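Local coordinates for protein A-adding tRNA nucleotidyltransferase (Aquifex aeolicus, PDB 4WBY) that adds the terminal adenosine to tRNAs that end in CC, using ATP with magnesium as cofactor, to complete their CCA 3' end, at residues W44-V49 and G83-E88; N53-A58 and G76-K81. One frame throughout, in Å; residues are numbered along the deposited sequence.

Contact 1 (W44-V49 and G83-E88)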
ATOM      1  N   TRP A  44       1.357  15.998   3.366  1.00 18.16           N
ATOM      2  CA  TRP A  44       2.484  16.714   2.777  1.00 17.85           C
ATOM      3  C   TRP A  44       2.500  16.645   1.264  1.00 19.67           C
ATOM      4  O   TRP A  44       3.301  17.326   0.622  1.00 23.88           O
ATOM      5  CB  TRP A  44       3.803  16.179   3.337  1.00 19.35           C
ATOM      6  CG  TRP A  44       3.947  16.523   4.771  1.00 22.00           C
ATOM      7  CD1 TRP A  44       3.693  15.715   5.842  1.00 25.72           C
ATOM      8  CD2 TRP A  44       4.321  17.796   5.305  1.00 24.74           C
ATOM      9  NE1 TRP A  44       3.909  16.404   7.012  1.00 27.46           N
ATOM     10  CE2 TRP A  44       4.298  17.683   6.709  1.00 27.43           C
ATOM     11  CE3 TRP A  44       4.690  19.017   4.731  1.00 27.14           C
ATOM     12  CZ2 TRP A  44       4.622  18.748   7.548  1.00 28.80           C
ATOM     13  CZ3 TRP A  44       5.015  20.071   5.564  1.00 29.70           C
ATOM     14  CH2 TRP A  44       4.980  19.930   6.956  1.00 29.26           C
ATOM     15  N   ASP A  45       1.617  15.823   0.708  1.00 18.91           N
ATOM     16  CA  ASP A  45       1.468  15.679  -0.730  1.00 20.05           C
ATOM     17  C   ASP A  45       0.132  16.293  -1.106  1.00 20.37           C
ATOM     18  O   ASP A  45      -0.920  15.749  -0.772  1.00 26.14           O
ATOM     19  CB  ASP A  45       1.531  14.202  -1.152  1.00 24.75           C
ATOM     20  CG  ASP A  45       2.915  13.583  -0.974  1.00 32.31           C
ATOM     21  OD1 ASP A  45       3.785  14.183  -0.309  1.00 34.95           O
ATOM     22  OD2 ASP A  45       3.129  12.470  -1.497  1.00 39.86           O
ATOM     23  N   VAL A  46       0.168  17.442  -1.770  1.00 16.25           N
ATOM     24  CA  VAL A  46      -1.048  18.170  -2.081  1.00 16.50           C
ATOM     25  C   VAL A  46      -1.293  18.205  -3.580  1.00 15.19           C
ATOM     26  O   VAL A  46      -0.404  18.584  -4.354  1.00 16.88           O
ATOM     27  CB  VAL A  46      -0.986  19.614  -1.538  1.00 18.37           C
ATOM     28  CG1 VAL A  46      -2.333  20.325  -1.691  1.00 17.88           C
ATOM     29  CG2 VAL A  46      -0.549  19.616  -0.080  1.00 21.66           C
ATOM     30  N   ASP A  47      -2.506  17.810  -3.972  1.00 15.96           N
ATOM     31  CA  ASP A  47      -2.915  17.787  -5.372  1.00 14.74           C
ATOM     32  C   ASP A  47      -3.887  18.919  -5.660  1.00 13.81           C
ATOM     33  O   ASP A  47      -4.874  19.096  -4.937  1.00 14.38           O
ATOM     34  CB  ASP A  47      -3.564  16.448  -5.729  1.00 17.83           C
ATOM     35  CG  ASP A  47      -2.646  15.272  -5.491  1.00 24.39           C
ATOM     36  OD1 ASP A  47      -1.411  15.442  -5.597  1.00 25.50           O
ATOM     37  OD2 ASP A  47      -3.167  14.169  -5.199  1.00 28.57           O
ATOM     38  N   PHE A  48      -3.588  19.694  -6.696  1.00 13.44           N
ATOM     39  CA  PHE A  48      -4.463  20.773  -7.145  1.00 14.11           C
ATOM     40  C   PHE A  48      -5.039  20.488  -8.513  1.00 14.78           C
ATOM     41  O   PHE A  48      -4.356  19.922  -9.371  1.00 16.19           O
ATOM     42  CB  PHE A  48      -3.716  22.109  -7.236  1.00 15.24           C
ATOM     43  CG  PHE A  48      -3.280  22.675  -5.925  1.00 13.62           C
ATOM     44  CD1 PHE A  48      -2.050  22.339  -5.382  1.00 16.88           C
ATOM     45  CD2 PHE A  48      -4.073  23.604  -5.259  1.00 15.08           C
ATOM     46  CE1 PHE A  48      -1.627  22.888  -4.178  1.00 17.49           C
ATOM     47  CE2 PHE A  48      -3.650  24.157  -4.057  1.00 16.05           C
ATOM     48  CZ  PHE A  48      -2.423  23.801  -3.521  1.00 16.69           C
ATOM     49  N   VAL A  49      -6.275  20.927  -8.732  1.00 14.72           N
ATOM     50  CA  VAL A  49      -6.845  20.968 -10.069  1.00 15.19           C
ATOM     51  C   VAL A  49      -7.062  22.425 -10.432  1.00 15.09           C
ATOM     52  O   VAL A  49      -7.517  23.232  -9.607  1.00 16.07           O
ATOM     53  CB  VAL A  49      -8.162  20.162 -10.177  1.00 16.87           C
ATOM     54  CG1 VAL A  49      -8.954  20.539 -11.437  1.00 19.01           C
ATOM     55  CG2 VAL A  49      -7.856  18.682 -10.188  1.00 19.61           C
ATOM     56  N   GLY A  83       9.942  23.056   0.047  1.00 19.33           N
ATOM     57  CA  GLY A  83      10.233  22.551   1.377  1.00 21.87           C
ATOM     58  C   GLY A  83       9.791  21.097   1.457  1.00 22.02           C
ATOM     59  O   GLY A  83      10.142  20.290   0.603  1.00 22.06           O
ATOM     60  N   LYS A  84       8.989  20.768   2.466  1.00 22.72           N
ATOM     61  CA  LYS A  84       8.518  19.399   2.653  1.00 23.01           C
ATOM     62  C   LYS A  84       7.263  19.066   1.840  1.00 19.61           C
ATOM     63  O   LYS A  84       6.804  17.917   1.833  1.00 22.61           O
ATOM     64  CB  LYS A  84       8.246  19.148   4.139  1.00 29.08           C
ATOM     65  CG  LYS A  84       9.487  19.214   5.009  1.00 38.52           C
ATOM     66  CD  LYS A  84      10.396  18.031   4.739  1.00 47.26           C
ATOM     67  CE  LYS A  84      11.636  18.065   5.622  1.00 52.26           C
ATOM     68  NZ  LYS A  84      12.473  16.850   5.438  1.00 53.76           N
ATOM     69  N   LEU A  85       6.700  20.063   1.166  1.00 17.30           N
ATOM     70  CA  LEU A  85       5.462  19.878   0.402  1.00 16.75           C
ATOM     71  C   LEU A  85       5.692  19.404  -1.028  1.00 18.63           C
ATOM     72  O   LEU A  85       6.348  20.087  -1.813  1.00 21.97           O
ATOM     73  CB  LEU A  85       4.673  21.180   0.347  1.00 18.78           C
ATOM     74  CG  LEU A  85       4.030  21.650   1.639  1.00 23.40           C
ATOM     75  CD1 LEU A  85       3.494  23.061   1.427  1.00 25.48           C
ATOM     76  CD2 LEU A  85       2.911  20.702   2.038  1.00 26.32           C
ATOM     77  N   LYS A  86       5.124  18.259  -1.375  1.00 16.60           N
ATOM     78  CA  LYS A  86       5.140  17.792  -2.756  1.00 17.12           C
ATOM     79  C   LYS A  86       3.830  18.194  -3.406  1.00 17.22           C
ATOM     80  O   LYS A  86       2.755  17.797  -2.940  1.00 20.12           O
ATOM     81  CB  LYS A  86       5.341  16.277  -2.831  1.00 21.54           C
ATOM     82  CG  LYS A  86       6.712  15.850  -2.336  1.00 27.42           C
ATOM     83  CD  LYS A  86       6.889  14.341  -2.410  1.00 35.23           C
ATOM     84  CE  LYS A  86       6.824  13.849  -3.847  1.00 43.93           C
ATOM     85  NZ  LYS A  86       7.113  12.392  -3.959  1.00 48.80           N
ATOM     86  N   LEU A  87       3.924  18.985  -4.468  1.00 15.01           N
ATOM     87  CA  LEU A  87       2.756  19.556  -5.117  1.00 15.35           C
ATOM     88  C   LEU A  87       2.538  19.004  -6.520  1.00 13.87           C
ATOM     89  O   LEU A  87       3.477  18.861  -7.309  1.00 17.79           O
ATOM     90  CB  LEU A  87       2.886  21.081  -5.185  1.00 16.54           C
ATOM     91  CG  LEU A  87       3.229  21.787  -3.874  1.00 16.19           C
ATOM     92  CD1 LEU A  87       3.488  23.260  -4.147  1.00 18.85           C
ATOM     93  CD2 LEU A  87       2.131  21.602  -2.827  1.00 18.72           C
ATOM     94  N   GLU A  88       1.284  18.707  -6.832  1.00 14.50           N
ATOM     95  CA  GLU A  88       0.888  18.367  -8.188  1.00 16.02           C
ATOM     96  C   GLU A  88      -0.186  19.341  -8.642  1.00 15.49           C
ATOM     97  O   GLU A  88      -1.107  19.643  -7.882  1.00 17.88           O
ATOM     98  CB  GLU A  88       0.361  16.938  -8.275  1.00 20.36           C
ATOM     99  CG  GLU A  88      -0.260  16.631  -9.623  1.00 28.85           C
ATOM    100  CD  GLU A  88      -0.980  15.304  -9.647  1.00 37.13           C
ATOM    101  OE1 GLU A  88      -0.296  14.267  -9.532  1.00 40.34           O
ATOM    102  OE2 GLU A  88      -2.227  15.298  -9.779  1.00 37.51           O
TER
HETATM  103  O   HOH W   1       6.293  15.562   0.776  1.00 38.43           O
HETATM  104  O   HOH W   2       5.184  10.953  -1.868  1.00 49.06           O
HETATM  105  O   HOH W   3       1.275  15.739  -4.548  1.00 26.74           O
HETATM  106  O   HOH W   4      -0.065  13.446  -6.450  1.00 44.16           O
HETATM  107  O   HOH W   5      -4.242  17.024  -9.120  1.00 24.48           O
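Trp44 brings the CE3/CZ3 side of its indole against Lys84 CB and Leu85 CD2, crossing the leucine side chain at about a right angle; CE3 is 3.6 Å from Leu85 CD2. With CG anti to the carbonyl carbon (chi1 -68°), the indole reaches the turn leading into strand 85-91, while NE1 bonds to Glu42. Replacing the indole with an alanine is likely to open a gap beside Leu85 CD2 and take away Glu42's NE1 donor.

Four backbone bonds fix the parallel register, from Lys86 N to Trp44 O (2.9 Å) through to Phe48 N to Glu88 O (2.8 Å, 165° at the hydrogen). On one face Asp45, probably a magnesium ligand, runs alongside Lys86; a water links Asp45 OD2 to Lys86 NZ. Asp47, the other probable ligand, stacks its carboxylate on that of Glu88, planes 14° apart. Asp47 OD1 and Glu88 OE1 are 4.3 Å apart; a water lies within hydrogen-bonding distance of both, and Glu88 OE1 also bonds to His79 NE2.

On the other face Leu87 CD2 packs 3.9 Å from Val46 CB. Helix 7-22 closes over this apolar face, strand 26-30 flanks 45-51, and strand 77-82 flanks 85-91.

Contact 2 (N53-A58 and G76-K81)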
ATOM      1  N   ASN A  53      -4.821  26.540 -17.488  1.00 21.42           N
ATOM      2  CA  ASN A  53      -3.500  25.966 -17.711  1.00 21.97           C
ATOM      3  C   ASN A  53      -2.717  25.722 -16.417  1.00 20.51           C
ATOM      4  O   ASN A  53      -2.020  26.613 -15.918  1.00 21.42           O
ATOM      5  CB  ASN A  53      -2.701  26.867 -18.654  1.00 25.39           C
ATOM      6  CG  ASN A  53      -1.480  26.174 -19.224  1.00 28.23           C
ATOM      7  OD1 ASN A  53      -0.856  25.352 -18.557  1.00 28.42           O
ATOM      8  ND2 ASN A  53      -1.135  26.500 -20.464  1.00 30.96           N
ATOM      9  N   ALA A  54      -2.827  24.504 -15.896  1.00 19.61           N
ATOM     10  CA  ALA A  54      -2.165  24.120 -14.649  1.00 17.43           C
ATOM     11  C   ALA A  54      -0.647  24.215 -14.730  1.00 17.66           C
ATOM     12  O   ALA A  54       0.015  24.563 -13.757  1.00 17.71           O
ATOM     13  CB  ALA A  54      -2.563  22.715 -14.262  1.00 17.17           C
ATOM     14  N   ILE A  55      -0.094  23.887 -15.886  1.00 18.97           N
ATOM     15  CA  ILE A  55       1.352  23.931 -16.044  1.00 19.10           C
ATOM     16  C   ILE A  55       1.872  25.360 -15.906  1.00 19.78           C
ATOM     17  O   ILE A  55       2.878  25.598 -15.238  1.00 19.95           O
ATOM     18  CB  ILE A  55       1.778  23.325 -17.387  1.00 20.04           C
ATOM     19  CG1 ILE A  55       1.451  21.828 -17.381  1.00 21.58           C
ATOM     20  CG2 ILE A  55       3.269  23.549 -17.644  1.00 23.01           C
ATOM     21  CD1 ILE A  55       1.749  21.104 -18.685  1.00 24.00           C
ATOM     22  N   GLU A  56       1.178  26.326 -16.497  1.00 19.18           N
ATOM     23  CA  GLU A  56       1.655  27.696 -16.393  1.00 21.25           C
ATOM     24  C   GLU A  56       1.498  28.229 -14.967  1.00 19.59           C
ATOM     25  O   GLU A  56       2.339  28.992 -14.497  1.00 19.99           O
ATOM     26  CB  GLU A  56       0.951  28.595 -17.409  1.00 25.59           C
ATOM     27  CG  GLU A  56       1.420  28.352 -18.849  1.00 31.51           C
ATOM     28  CD  GLU A  56       2.944  28.434 -19.025  1.00 36.15           C
ATOM     29  OE1 GLU A  56       3.565  29.404 -18.538  1.00 39.64           O
ATOM     30  OE2 GLU A  56       3.521  27.524 -19.661  1.00 38.26           O
ATOM     31  N   LEU A  57       0.452  27.808 -14.261  1.00 17.69           N
ATOM     32  CA  LEU A  57       0.307  28.215 -12.867  1.00 17.02           C
ATOM     33  C   LEU A  57       1.463  27.638 -12.035  1.00 16.62           C
ATOM     34  O   LEU A  57       2.093  28.347 -11.244  1.00 16.85           O
ATOM     35  CB  LEU A  57      -1.050  27.769 -12.302  1.00 17.95           C
ATOM     36  CG  LEU A  57      -1.442  28.351 -10.939  1.00 21.06           C
ATOM     37  CD1 LEU A  57      -2.943  28.320 -10.794  1.00 23.15           C
ATOM     38  CD2 LEU A  57      -0.810  27.605  -9.776  1.00 26.12           C
ATOM     39  N   ALA A  58       1.736  26.353 -12.223  1.00 15.63           N
ATOM     40  CA  ALA A  58       2.814  25.676 -11.503  1.00 14.91           C
ATOM     41  C   ALA A  58       4.162  26.319 -11.790  1.00 14.88           C
ATOM     42  O   ALA A  58       4.982  26.488 -10.885  1.00 15.49           O
ATOM     43  CB  ALA A  58       2.858  24.193 -11.874  1.00 16.22           C
ATOM     44  N   GLY A  76      -1.231  17.689 -19.208  1.00 29.12           N
ATOM     45  CA  GLY A  76      -1.633  18.961 -18.626  1.00 26.69           C
ATOM     46  C   GLY A  76      -1.319  19.062 -17.142  1.00 23.54           C
ATOM     47  O   GLY A  76      -2.040  19.721 -16.385  1.00 23.87           O
ATOM     48  N   THR A  77      -0.238  18.406 -16.725  1.00 20.82           N
ATOM     49  CA  THR A  77       0.132  18.349 -15.319  1.00 19.62           C
ATOM     50  C   THR A  77       1.549  18.832 -15.081  1.00 17.78           C
ATOM     51  O   THR A  77       2.384  18.803 -15.981  1.00 21.88           O
ATOM     52  CB  THR A  77       0.029  16.920 -14.756  1.00 24.40           C
ATOM     53  OG1 THR A  77       0.978  16.077 -15.428  1.00 30.17           O
ATOM     54  CG2 THR A  77      -1.374  16.369 -14.944  1.00 23.53           C
ATOM     55  N   ALA A  78       1.818  19.259 -13.854  1.00 16.78           N
ATOM     56  CA  ALA A  78       3.175  19.614 -13.443  1.00 16.97           C
ATOM     57  C   ALA A  78       3.387  19.279 -11.975  1.00 17.04           C
ATOM     58  O   ALA A  78       2.455  19.325 -11.179  1.00 18.25           O
ATOM     59  CB  ALA A  78       3.450  21.094 -13.697  1.00 19.06           C
ATOM     60  N   HIS A  79       4.622  18.954 -11.624  1.00 17.76           N
ATOM     61  CA  HIS A  79       4.979  18.608 -10.255  1.00 19.48           C
ATOM     62  C   HIS A  79       6.143  19.460  -9.787  1.00 17.49           C
ATOM     63  O   HIS A  79       7.043  19.780 -10.571  1.00 17.77           O
ATOM     64  CB  HIS A  79       5.340  17.120 -10.141  1.00 25.35           C
ATOM     65  CG  HIS A  79       4.245  16.194 -10.570  1.00 33.89           C
ATOM     66  ND1 HIS A  79       3.944  15.959 -11.895  1.00 39.57           N
ATOM     67  CD2 HIS A  79       3.375  15.449  -9.849  1.00 38.99           C
ATOM     68  CE1 HIS A  79       2.941  15.102 -11.970  1.00 40.93           C
ATOM     69  NE2 HIS A  79       2.576  14.778 -10.743  1.00 40.80           N
ATOM     70  N   LEU A  80       6.105  19.853  -8.517  1.00 16.15           N
ATOM     71  CA  LEU A  80       7.223  20.555  -7.894  1.00 15.62           C
ATOM     72  C   LEU A  80       7.187  20.315  -6.395  1.00 15.59           C
ATOM     73  O   LEU A  80       6.188  19.839  -5.852  1.00 18.43           O
ATOM     74  CB  LEU A  80       7.192  22.057  -8.204  1.00 17.01           C
ATOM     75  CG  LEU A  80       5.934  22.792  -7.749  1.00 17.17           C
ATOM     76  CD1 LEU A  80       6.245  24.204  -7.281  1.00 23.10           C
ATOM     77  CD2 LEU A  80       4.927  22.838  -8.886  1.00 24.31           C
ATOM     78  N   LYS A  81       8.295  20.613  -5.736  1.00 17.20           N
ATOM     79  CA  LYS A  81       8.404  20.447  -4.300  1.00 17.04           C
ATOM     80  C   LYS A  81       8.837  21.775  -3.697  1.00 16.69           C
ATOM     81  O   LYS A  81       9.758  22.414  -4.198  1.00 19.20           O
ATOM     82  CB  LYS A  81       9.404  19.339  -3.956  1.00 20.38           C
ATOM     83  CG  LYS A  81       9.436  18.964  -2.477  1.00 26.52           C
ATOM     84  CD  LYS A  81      10.327  17.753  -2.210  1.00 31.45           C
ATOM     85  CE  LYS A  81      10.289  17.353  -0.740  1.00 35.61           C
ATOM     86  NZ  LYS A  81      11.092  16.127  -0.458  1.00 38.89           N
TER
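In the head domain of this nucleotidyltransferase, the first turn of helix 54-65 packs on a face of strand 77-82; the helix belongs to a beta-alpha-beta crossover, joining strands 45-51 and 69-72, which run parallel in the sheet. The 54-58 and 77-81 axes approach to 7.1 Å and run 22° apart, a nearly aligned fit in which Ala54, Ala58 and Ala78 allow the close approach and Ile55 and Leu80 pack beside them.

Ala58 is central to it. Its CB meets Ala78 CB at 3.6 Å, methyl against methyl, and lies 3.9 Å from Leu80 CD2. Leu80 CG sits between the backbone N and the carbonyl carbon, from where CD2 reaches the helix. One turn earlier, Ala54 sets its CB 3.7 Å from Gly76 O, a carbonyl that also receives a hydrogen bond from Thr91 OG1.

Ile55 works along the flank with its longer branch. CG1 lies beside the backbone N (chi1 -66°) and the chain then runs extended, bringing CG1 to 3.5 Å and CD1 to 3.6 Å from Thr77 O. The branch therefore packs on strand backbone as well as on the Ala78 methyl. No hydrogen bond crosses between the segments; the contact is van der Waals packing, partly against backbone carbonyls.

The helix start is secured within its own segment: Asn53 is the N-cap, its OD1 accepting from Glu56 N at 3.1 Å, with the donor 59° out of the carbonyl plane. At the strand start, Gly76, whose positive phi favours glycine, and Thr77 both face Phe72, forming a G1 beta bulge.

On another side of this turn, Leu57 packs on helix 7-22, and Phe89 of strand 85-91 touches both Ala58 and Leu80. The crossover helix thus lies on one face of the head domain's mixed sheet.

In the fold
Contacts 1 and 2 lie in the head domain, their centres 11 Å apart. Along the chain, strand 45-51 leads into helix 54-65, and strand 77-82 into strand 85-91, so contact 2 is nested within the loop closed by contact 1. The shared sheet joins them: strands 77-82 and 85-91 are antiparallel neighbours, with Leu87 N probably bonded to Leu80 O (2.8 Å). Glu88 OE1 likewise probably bonds to His79 NE2 (3.2 Å), connecting the segment beside the probable magnesium ligands to the strand under the helix. Contact 1 holds the probable magnesium aspartates, and contact 2 packs helix 54-65 on the same sheet.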